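Side-chain contacts in periplasmic binding protein/LacI transcriptional regulator (PDB 5OCP), which binds L-arabinofuranose, in both its alpha and beta forms, as the periplasmic binding component of an arabinose ABC transporter: residues 72-77 with 89-94; 51-56 with 78-83. All coordinates share one frame; numbering follows the deposited sequence.

Interaction 1 of 2, residues 72-77 with 89-94; sequences PVLKEA and RNIKVD. With AHR (alpha-L-arabinofuranose), chain I; FUB (beta-L-arabinofuranose), chain J.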
ATOM      1  N   PRO A  72       1.564  17.356  17.100  1.00 21.67           N
ATOM      2  CA  PRO A  72       1.951  17.332  18.539  1.00 20.70           C
ATOM      3  C   PRO A  72       2.982  16.275  18.861  1.00 22.63           C
ATOM      4  O   PRO A  72       4.009  16.594  19.497  1.00 20.14           O
ATOM      5  CB  PRO A  72       0.640  17.094  19.257  1.00 23.37           C
ATOM      6  CG  PRO A  72      -0.401  17.566  18.328  1.00 23.56           C
ATOM      7  CD  PRO A  72       0.123  17.262  16.926  1.00 23.38           C
ATOM      8  N   VAL A  73       2.741  15.006  18.407  1.00 20.16           N
ATOM      9  CA  VAL A  73       3.716  13.955  18.711  1.00 18.17           C
ATOM     10  C   VAL A  73       5.041  14.168  18.022  1.00 18.38           C
ATOM     11  O   VAL A  73       6.080  13.883  18.599  1.00 18.24           O
ATOM     12  CB  VAL A  73       3.109  12.518  18.568  1.00 20.38           C
ATOM     13  CG1 VAL A  73       3.003  12.045  17.090  1.00 19.65           C
ATOM     14  CG2 VAL A  73       3.870  11.559  19.436  1.00 20.12           C
ATOM     15  N   LEU A  74       5.065  14.712  16.788  1.00 17.82           N
ATOM     16  CA  LEU A  74       6.295  14.983  16.131  1.00 16.96           C
ATOM     17  C   LEU A  74       7.085  16.054  16.855  1.00 15.93           C
ATOM     18  O   LEU A  74       8.282  15.967  16.970  1.00 17.51           O
ATOM     19  CB  LEU A  74       6.078  15.409  14.660  1.00 16.71           C
ATOM     20  CG  LEU A  74       5.609  14.190  13.851  1.00 18.97           C
ATOM     21  CD1 LEU A  74       5.178  14.592  12.460  1.00 20.26           C
ATOM     22  CD2 LEU A  74       6.644  13.104  13.795  1.00 21.67           C
ATOM     23  N   LYS A  75       6.382  17.028  17.391  1.00 21.77           N
ATOM     24  CA  LYS A  75       7.084  18.089  18.185  1.00 23.39           C
ATOM     25  C   LYS A  75       7.721  17.541  19.463  1.00 22.42           C
ATOM     26  O   LYS A  75       8.860  17.845  19.777  1.00 22.45           O
ATOM     27  CB  LYS A  75       6.116  19.227  18.481  1.00 25.45           C
ATOM     28  CG  LYS A  75       5.953  20.194  17.334  1.00 29.31           C
ATOM     29  CD  LYS A  75       4.735  21.068  17.506  1.00 37.48           C
ATOM     30  CE  LYS A  75       4.828  21.947  18.736  1.00 44.60           C
ATOM     31  NZ  LYS A  75       3.891  23.121  18.622  1.00 49.20           N
ATOM     32  N   GLU A  76       7.035  16.589  20.066  1.00 21.98           N
ATOM     33  CA  GLU A  76       7.584  15.854  21.192  1.00 22.81           C
ATOM     34  C   GLU A  76       8.850  15.104  20.852  1.00 22.11           C
ATOM     35  O   GLU A  76       9.824  15.107  21.617  1.00 23.03           O
ATOM     36  CB  GLU A  76       6.533  14.891  21.767  1.00 25.76           C
ATOM     37  CG  GLU A  76       5.399  15.575  22.533  1.00 30.36           C
ATOM     38  CD  GLU A  76       4.222  14.671  22.851  1.00 37.33           C
ATOM     39  OE1 GLU A  76       4.408  13.461  22.984  1.00 36.20           O
ATOM     40  OE2 GLU A  76       3.079  15.187  22.992  1.00 42.79           O
ATOM     41  N   ALA A  77       8.843  14.338  19.732  1.00 18.76           N
ATOM     42  CA  ALA A  77      10.034  13.740  19.288  1.00 19.20           C
ATOM     43  C   ALA A  77      11.203  14.714  19.020  1.00 19.12           C
ATOM     44  O   ALA A  77      12.375  14.415  19.281  1.00 19.84           O
ATOM     45  CB  ALA A  77       9.751  12.890  18.046  1.00 19.27           C
ATOM     46  N   ARG A  89       2.949   5.711   3.777  1.00 12.84           N
ATOM     47  CA  ARG A  89       2.028   6.825   3.585  1.00 12.48           C
ATOM     48  C   ARG A  89       2.688   8.148   3.983  1.00 12.26           C
ATOM     49  O   ARG A  89       3.933   8.215   4.185  1.00 16.24           O
ATOM     50  CB  ARG A  89       0.691   6.570   4.274  1.00 12.23           C
ATOM     51  CG  ARG A  89       0.063   5.267   3.812  1.00 12.27           C
ATOM     52  CD  ARG A  89      -1.245   4.980   4.541  1.00 11.99           C
ATOM     53  NE  ARG A  89      -1.790   3.657   4.100  1.00 11.85           N
ATOM     54  CZ  ARG A  89      -2.829   3.061   4.698  1.00 12.03           C
ATOM     55  NH1 ARG A  89      -3.435   3.588   5.748  1.00 13.01           N
ATOM     56  NH2 ARG A  89      -3.208   1.831   4.306  1.00 12.65           N
ATOM     57  N   ASN A  90       1.891   9.187   3.946  1.00 14.10           N
ATOM     58  CA  ASN A  90       2.445  10.532   4.200  1.00 13.63           C
ATOM     59  C   ASN A  90       1.738  11.166   5.379  1.00 16.09           C
ATOM     60  O   ASN A  90       0.638  10.816   5.799  1.00 15.26           O
ATOM     61  CB  ASN A  90       2.309  11.455   2.970  1.00 15.41           C
ATOM     62  CG  ASN A  90       3.315  12.615   2.945  1.00 19.37           C
ATOM     63  OD1 ASN A  90       4.254  12.660   3.733  1.00 19.16           O
ATOM     64  ND2 ASN A  90       3.047  13.599   2.093  1.00 21.85           N
ATOM     65  N   ILE A  91       2.354  12.231   5.875  1.00 17.46           N
ATOM     66  CA  ILE A  91       1.767  13.089   6.904  1.00 19.79           C
ATOM     67  C   ILE A  91       1.605  14.491   6.292  1.00 20.68           C
ATOM     68  O   ILE A  91       2.310  14.830   5.337  1.00 25.03           O
ATOM     69  CB  ILE A  91       2.642  13.120   8.166  1.00 19.76           C
ATOM     70  CG1 ILE A  91       3.981  13.774   7.881  1.00 26.30           C
ATOM     71  CG2 ILE A  91       2.800  11.719   8.771  1.00 19.11           C
ATOM     72  CD1 ILE A  91       4.882  13.980   9.103  1.00 27.94           C
ATOM     73  N   LYS A  92       0.613  15.224   6.731  1.00 20.88           N
ATOM     74  CA  LYS A  92       0.510  16.648   6.371  1.00 26.36           C
ATOM     75  C   LYS A  92       0.989  17.484   7.536  1.00 22.80           C
ATOM     76  O   LYS A  92       0.325  17.524   8.572  1.00 25.50           O
ATOM     77  CB  LYS A  92      -0.928  17.008   5.977  1.00 32.20           C
ATOM     78  CG  LYS A  92      -1.380  16.385   4.672  1.00 41.90           C
ATOM     79  CD  LYS A  92      -0.579  16.724   3.431  1.00 48.82           C
ATOM     80  CE  LYS A  92      -1.086  15.965   2.211  1.00 54.24           C
ATOM     81  NZ  LYS A  92      -2.407  16.448   1.691  1.00 55.95           N
ATOM     82  N   VAL A  93       2.154  18.078   7.420  1.00 22.04           N
ATOM     83  CA  VAL A  93       2.632  18.980   8.434  1.00 23.49           C
ATOM     84  C   VAL A  93       3.136  20.243   7.769  1.00 25.24           C
ATOM     85  O   VAL A  93       3.478  20.239   6.641  1.00 27.38           O
ATOM     86  CB  VAL A  93       3.719  18.400   9.334  1.00 26.77           C
ATOM     87  CG1 VAL A  93       3.157  17.309  10.186  1.00 31.58           C
ATOM     88  CG2 VAL A  93       4.891  17.917   8.558  1.00 28.04           C
ATOM     89  N   ASP A  94       3.176  21.335   8.528  1.00 30.00           N
ATOM     90  CA  ASP A  94       3.611  22.624   7.993  1.00 30.00           C
ATOM     91  C   ASP A  94       5.103  22.922   8.160  1.00 30.00           C
ATOM     92  O   ASP A  94       5.583  23.957   7.701  1.00 30.00           O
ATOM     93  CB  ASP A  94       2.786  23.757   8.610  1.00 30.00           C
ATOM     94  CG  ASP A  94       2.923  23.824  10.117  1.00 30.00           C
ATOM     95  OD1 ASP A  94       3.659  22.991  10.687  1.00 30.00           O
ATOM     96  OD2 ASP A  94       2.293  24.709  10.735  1.00 30.00           O
TER
HETATM   97  O5  AHR I 407      -0.060   2.210   2.125  0.50  9.68           O
HETATM   98  C5  AHR I 407       0.044   1.095   1.294  0.50  9.29           C
HETATM   99  C4  AHR I 407      -1.307   0.421   1.144  0.50  9.24           C
HETATM  100  O4  AHR I 407      -1.871   0.125   2.400  0.50  8.99           O
HETATM  101  C3  AHR I 407      -1.207  -0.891   0.344  0.50  9.08           C
HETATM  102  O3  AHR I 407      -1.265  -0.590  -1.013  0.50  9.41           O
HETATM  103  C2  AHR I 407      -2.398  -1.632   0.928  0.50  9.17           C
HETATM  104  O2  AHR I 407      -2.393  -3.021   0.772  0.50  9.41           O
HETATM  105  C1  AHR I 407      -2.224  -1.266   2.392  0.50  9.47           C
HETATM  106  O1  AHR I 407      -3.390  -1.431   3.022  0.50 10.09           O
HETATM  107  O5  FUB J 408      -0.060   2.209   2.124  0.50 14.06           O
HETATM  108  C5  FUB J 408       0.040   1.090   1.298  0.50 12.97           C
HETATM  109  C4  FUB J 408      -1.313   0.414   1.153  0.50 12.74           C
HETATM  110  O4  FUB J 408      -1.893   0.129   2.402  0.50 12.21           O
HETATM  111  C3  FUB J 408      -1.217  -0.899   0.361  0.50 12.38           C
HETATM  112  O3  FUB J 408      -1.257  -0.594  -0.999  0.50 12.84           O
HETATM  113  C2  FUB J 408      -2.451  -1.622   0.887  0.50 12.46           C
HETATM  114  O2  FUB J 408      -2.401  -3.025   0.765  0.50 12.95           O
HETATM  115  C1  FUB J 408      -2.631  -1.104   2.314  0.50 12.39           C
HETATM  116  O1  FUB J 408      -2.012  -1.971   3.131  0.50 13.65           O
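L74 sends its CD1 methyl from helix 71-79 onto the loop after strand 84-87, where it meets I91 tip to tip, while V93 lies crosswise to it. L74 CD1 lies 3.4 Å from I91 CD1, tighter than usual for two methyls, and 4.1 Å from V93 CG1. I91 CD1 gets there because CG1 stands between the backbone N and the carbonyl carbon (chi1 65°) and the chain then runs on extended. This apolar cluster is small, with 84 Å² buried over both sides.

Two residues before I91 the same loop reaches the sugar site. R89 NE donates to O5 of alpha-L-arabinofuranose at 3.0 Å, with O5 at the edge of the guanidinium and in its plane, while R89 NH2 donates to O4 at 2.9 Å; the beta form, in the same site, takes both bonds at the same lengths and angles. With N-H...O angles of 164° and 167° both are nearly straight. On the protein side R89 NH1 is held by the carbonyl of V65, which, with the two sugar bonds, would limit the group's rotation.

L74 also packs on V84 and I91 on I86, so both residues rest on strand 84-87 of the parallel sheet, joining helix 71-79 and the following loop to it.

Interaction 2 of 2, residues 51-56 with 78-83; sequences SFIAQG and KRAKIP
I82, I53 and A80 bury most of the surface where two helices of a Rossmann-like alpha/beta domain, 42-54 and 71-79, finish side by side. Each helix ends in a Schellman motif: G56 and K81 take positive phi, and G56 N bonds back to I53 O just as K81 N does to K78 O. The residue after K81, I82, then enters the interface. Its CD1 reaches across to the helix backbone, 3.8 Å from I53 CA, and lies a looser 4.2 Å from I53 CG1, the two side chains crossing obliquely.

I53 divides its branches between the two partners. CG1 sits beside the backbone N (chi1 -70°) and faces I82, whereas CG2, beside the carbonyl carbon, meets A80 CB at 3.8 Å. The methyl of A80 points at the helix and touches I53, at the place where the backbones come nearest, 6.9 Å between the CA atoms of I53 and A80. I53 and I82 both also pack against I60, so both side chains rest on strand 59-62 of the sheet.

A polar tie lies within 51-56 itself: Q55 NE2 donates to S51 OG at 2.9 Å, an N-H...O angle of 146°, with the hydroxyl oxygen only 8° out of the amide plane.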
ATOM      1  N   SER A  51       5.573   6.139  23.757  1.00 16.89           N
ATOM      2  CA  SER A  51       6.356   5.142  24.483  1.00 17.76           C
ATOM      3  C   SER A  51       7.758   5.040  23.989  1.00 18.89           C
ATOM      4  O   SER A  51       8.714   4.978  24.765  1.00 18.96           O
ATOM      5  CB  SER A  51       5.628   3.786  24.453  1.00 20.16           C
ATOM      6  OG  SER A  51       6.359   2.813  25.127  1.00 21.65           O
ATOM      7  N   PHE A  52       7.919   5.085  22.664  1.00 16.93           N
ATOM      8  CA  PHE A  52       9.275   5.112  22.142  1.00 15.47           C
ATOM      9  C   PHE A  52      10.090   6.297  22.645  1.00 14.76           C
ATOM     10  O   PHE A  52      11.291   6.106  22.946  1.00 15.92           O
ATOM     11  CB  PHE A  52       9.288   5.235  20.596  1.00 15.20           C
ATOM     12  CG  PHE A  52       8.648   4.104  19.884  1.00 16.05           C
ATOM     13  CD1 PHE A  52       8.679   2.832  20.376  1.00 15.32           C
ATOM     14  CD2 PHE A  52       8.098   4.329  18.605  1.00 15.13           C
ATOM     15  CE1 PHE A  52       8.077   1.777  19.716  1.00 17.96           C
ATOM     16  CE2 PHE A  52       7.542   3.275  17.929  1.00 17.52           C
ATOM     17  CZ  PHE A  52       7.505   2.026  18.472  1.00 16.33           C
ATOM     18  N   ILE A  53       9.483   7.467  22.721  1.00 16.81           N
ATOM     19  CA  ILE A  53      10.165   8.659  23.226  1.00 17.13           C
ATOM     20  C   ILE A  53      10.492   8.482  24.743  1.00 18.54           C
ATOM     21  O   ILE A  53      11.633   8.644  25.136  1.00 20.06           O
ATOM     22  CB  ILE A  53       9.300   9.883  23.046  1.00 20.17           C
ATOM     23  CG1 ILE A  53       9.167  10.272  21.542  1.00 22.50           C
ATOM     24  CG2 ILE A  53       9.891  11.105  23.756  1.00 20.61           C
ATOM     25  CD1 ILE A  53       8.050  11.229  21.256  1.00 21.95           C
ATOM     26  N   ALA A  54       9.530   8.006  25.498  1.00 20.81           N
ATOM     27  CA  ALA A  54       9.785   7.666  26.947  1.00 20.34           C
ATOM     28  C   ALA A  54      10.898   6.694  27.162  1.00 21.42           C
ATOM     29  O   ALA A  54      11.659   6.793  28.167  1.00 23.11           O
ATOM     30  CB  ALA A  54       8.497   7.174  27.565  1.00 21.59           C
ATOM     31  N   GLN A  55      11.029   5.706  26.272  1.00 18.39           N
ATOM     32  CA  GLN A  55      12.096   4.706  26.337  1.00 19.40           C
ATOM     33  C   GLN A  55      13.445   5.160  25.818  1.00 20.68           C
ATOM     34  O   GLN A  55      14.425   4.438  25.943  1.00 24.12           O
ATOM     35  CB  GLN A  55      11.654   3.401  25.661  1.00 19.91           C
ATOM     36  CG  GLN A  55      10.444   2.776  26.369  1.00 22.51           C
ATOM     37  CD  GLN A  55      10.101   1.460  25.785  1.00 23.81           C
ATOM     38  OE1 GLN A  55      10.909   0.511  25.820  1.00 26.41           O
ATOM     39  NE2 GLN A  55       8.913   1.367  25.258  1.00 27.66           N
ATOM     40  N   GLY A  56      13.533   6.361  25.237  1.00 19.89           N
ATOM     41  CA  GLY A  56      14.792   6.885  24.749  1.00 22.56           C
ATOM     42  C   GLY A  56      15.383   6.136  23.566  1.00 20.64           C
ATOM     43  O   GLY A  56      16.605   5.945  23.457  1.00 22.99           O
ATOM     44  N   LYS A  78      10.870  15.861  18.466  1.00 21.41           N
ATOM     45  CA  LYS A  78      11.862  16.813  18.126  1.00 23.98           C
ATOM     46  C   LYS A  78      12.529  17.360  19.409  1.00 24.05           C
ATOM     47  O   LYS A  78      13.749  17.440  19.516  1.00 27.33           O
ATOM     48  CB  LYS A  78      11.275  17.932  17.306  1.00 27.26           C
ATOM     49  CG  LYS A  78      12.391  18.840  16.776  1.00 33.99           C
ATOM     50  CD  LYS A  78      11.807  19.831  15.765  1.00 38.76           C
ATOM     51  CE  LYS A  78      12.850  20.843  15.266  1.00 44.95           C
ATOM     52  NZ  LYS A  78      13.627  20.273  14.125  1.00 49.37           N
ATOM     53  N   ARG A  79      11.718  17.673  20.363  1.00 26.95           N
ATOM     54  CA  ARG A  79      12.204  18.146  21.704  1.00 30.22           C
ATOM     55  C   ARG A  79      13.051  17.111  22.384  1.00 29.42           C
ATOM     56  O   ARG A  79      14.048  17.447  22.976  1.00 28.37           O
ATOM     57  CB  ARG A  79      11.021  18.567  22.571  1.00 33.55           C
ATOM     58  CG  ARG A  79      10.374  19.875  22.135  1.00 39.61           C
ATOM     59  CD  ARG A  79       9.332  20.392  23.149  1.00 48.87           C
ATOM     60  NE  ARG A  79       8.065  19.619  23.188  1.00 54.61           N
ATOM     61  CZ  ARG A  79       6.893  19.953  22.612  1.00 53.88           C
ATOM     62  NH1 ARG A  79       6.724  21.083  21.916  1.00 58.52           N
ATOM     63  NH2 ARG A  79       5.849  19.139  22.740  1.00 55.61           N
ATOM     64  N   ALA A  80      12.710  15.829  22.192  1.00 24.61           N
ATOM     65  CA  ALA A  80      13.508  14.713  22.647  1.00 25.54           C
ATOM     66  C   ALA A  80      14.755  14.408  21.860  1.00 22.76           C
ATOM     67  O   ALA A  80      15.480  13.505  22.230  1.00 23.87           O
ATOM     68  CB  ALA A  80      12.627  13.467  22.713  1.00 24.96           C
ATOM     69  N   LYS A  81      14.971  15.135  20.751  1.00 24.42           N
ATOM     70  CA  LYS A  81      16.076  14.955  19.818  1.00 25.26           C
ATOM     71  C   LYS A  81      16.154  13.538  19.238  1.00 22.98           C
ATOM     72  O   LYS A  81      17.237  12.924  19.114  1.00 27.60           O
ATOM     73  CB  LYS A  81      17.374  15.362  20.488  1.00 28.80           C
ATOM     74  CG  LYS A  81      17.343  16.807  20.930  1.00 33.77           C
ATOM     75  CD  LYS A  81      18.683  17.139  21.584  1.00 40.94           C
ATOM     76  CE  LYS A  81      18.895  18.652  21.745  1.00 48.53           C
ATOM     77  NZ  LYS A  81      18.238  19.151  22.973  1.00 56.21           N
ATOM     78  N   ILE A  82      14.973  12.980  18.908  1.00 20.99           N
ATOM     79  CA  ILE A  82      14.907  11.638  18.301  1.00 17.69           C
ATOM     80  C   ILE A  82      14.455  11.824  16.845  1.00 16.76           C
ATOM     81  O   ILE A  82      13.418  12.415  16.639  1.00 18.18           O
ATOM     82  CB  ILE A  82      13.918  10.724  19.010  1.00 19.09           C
ATOM     83  CG1 ILE A  82      14.306  10.556  20.498  1.00 19.84           C
ATOM     84  CG2 ILE A  82      13.945   9.339  18.304  1.00 18.95           C
ATOM     85  CD1 ILE A  82      13.326   9.788  21.356  1.00 19.73           C
ATOM     86  N   PRO A  83      15.306  11.419  15.890  1.00 17.54           N
ATOM     87  CA  PRO A  83      14.898  11.621  14.477  1.00 18.16           C
ATOM     88  C   PRO A  83      13.699  10.719  14.117  1.00 16.56           C
ATOM     89  O   PRO A  83      13.631   9.536  14.567  1.00 15.82           O
ATOM     90  CB  PRO A  83      16.154  11.206  13.722  1.00 19.83           C
ATOM     91  CG  PRO A  83      16.869  10.234  14.608  1.00 22.15           C
ATOM     92  CD  PRO A  83      16.620  10.765  15.978  1.00 21.04           C
TER

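How the interactions relate
Both contacts draw on helix 71-79: interaction 1 uses its first turn, through L74, interaction 2 its C-terminal end, and their centres lie 13 Å apart. They meet directly, since A77 O probably accepts a hydrogen bond from I82 N at 3.0 Å, and I53 CD1 packs 3.6 Å from A77 N. Across each pair of segments the chemistry is apolar, but the places differ. In 72-77 with 89-94 two of the three touching residues are buried, and the loop continues to the polar sugar pocket through R89. In 51-56 with 78-83 burial is partial, the helix end and the loop just after it take part, and its centre lies further from that of the chain (27 against 20 Å).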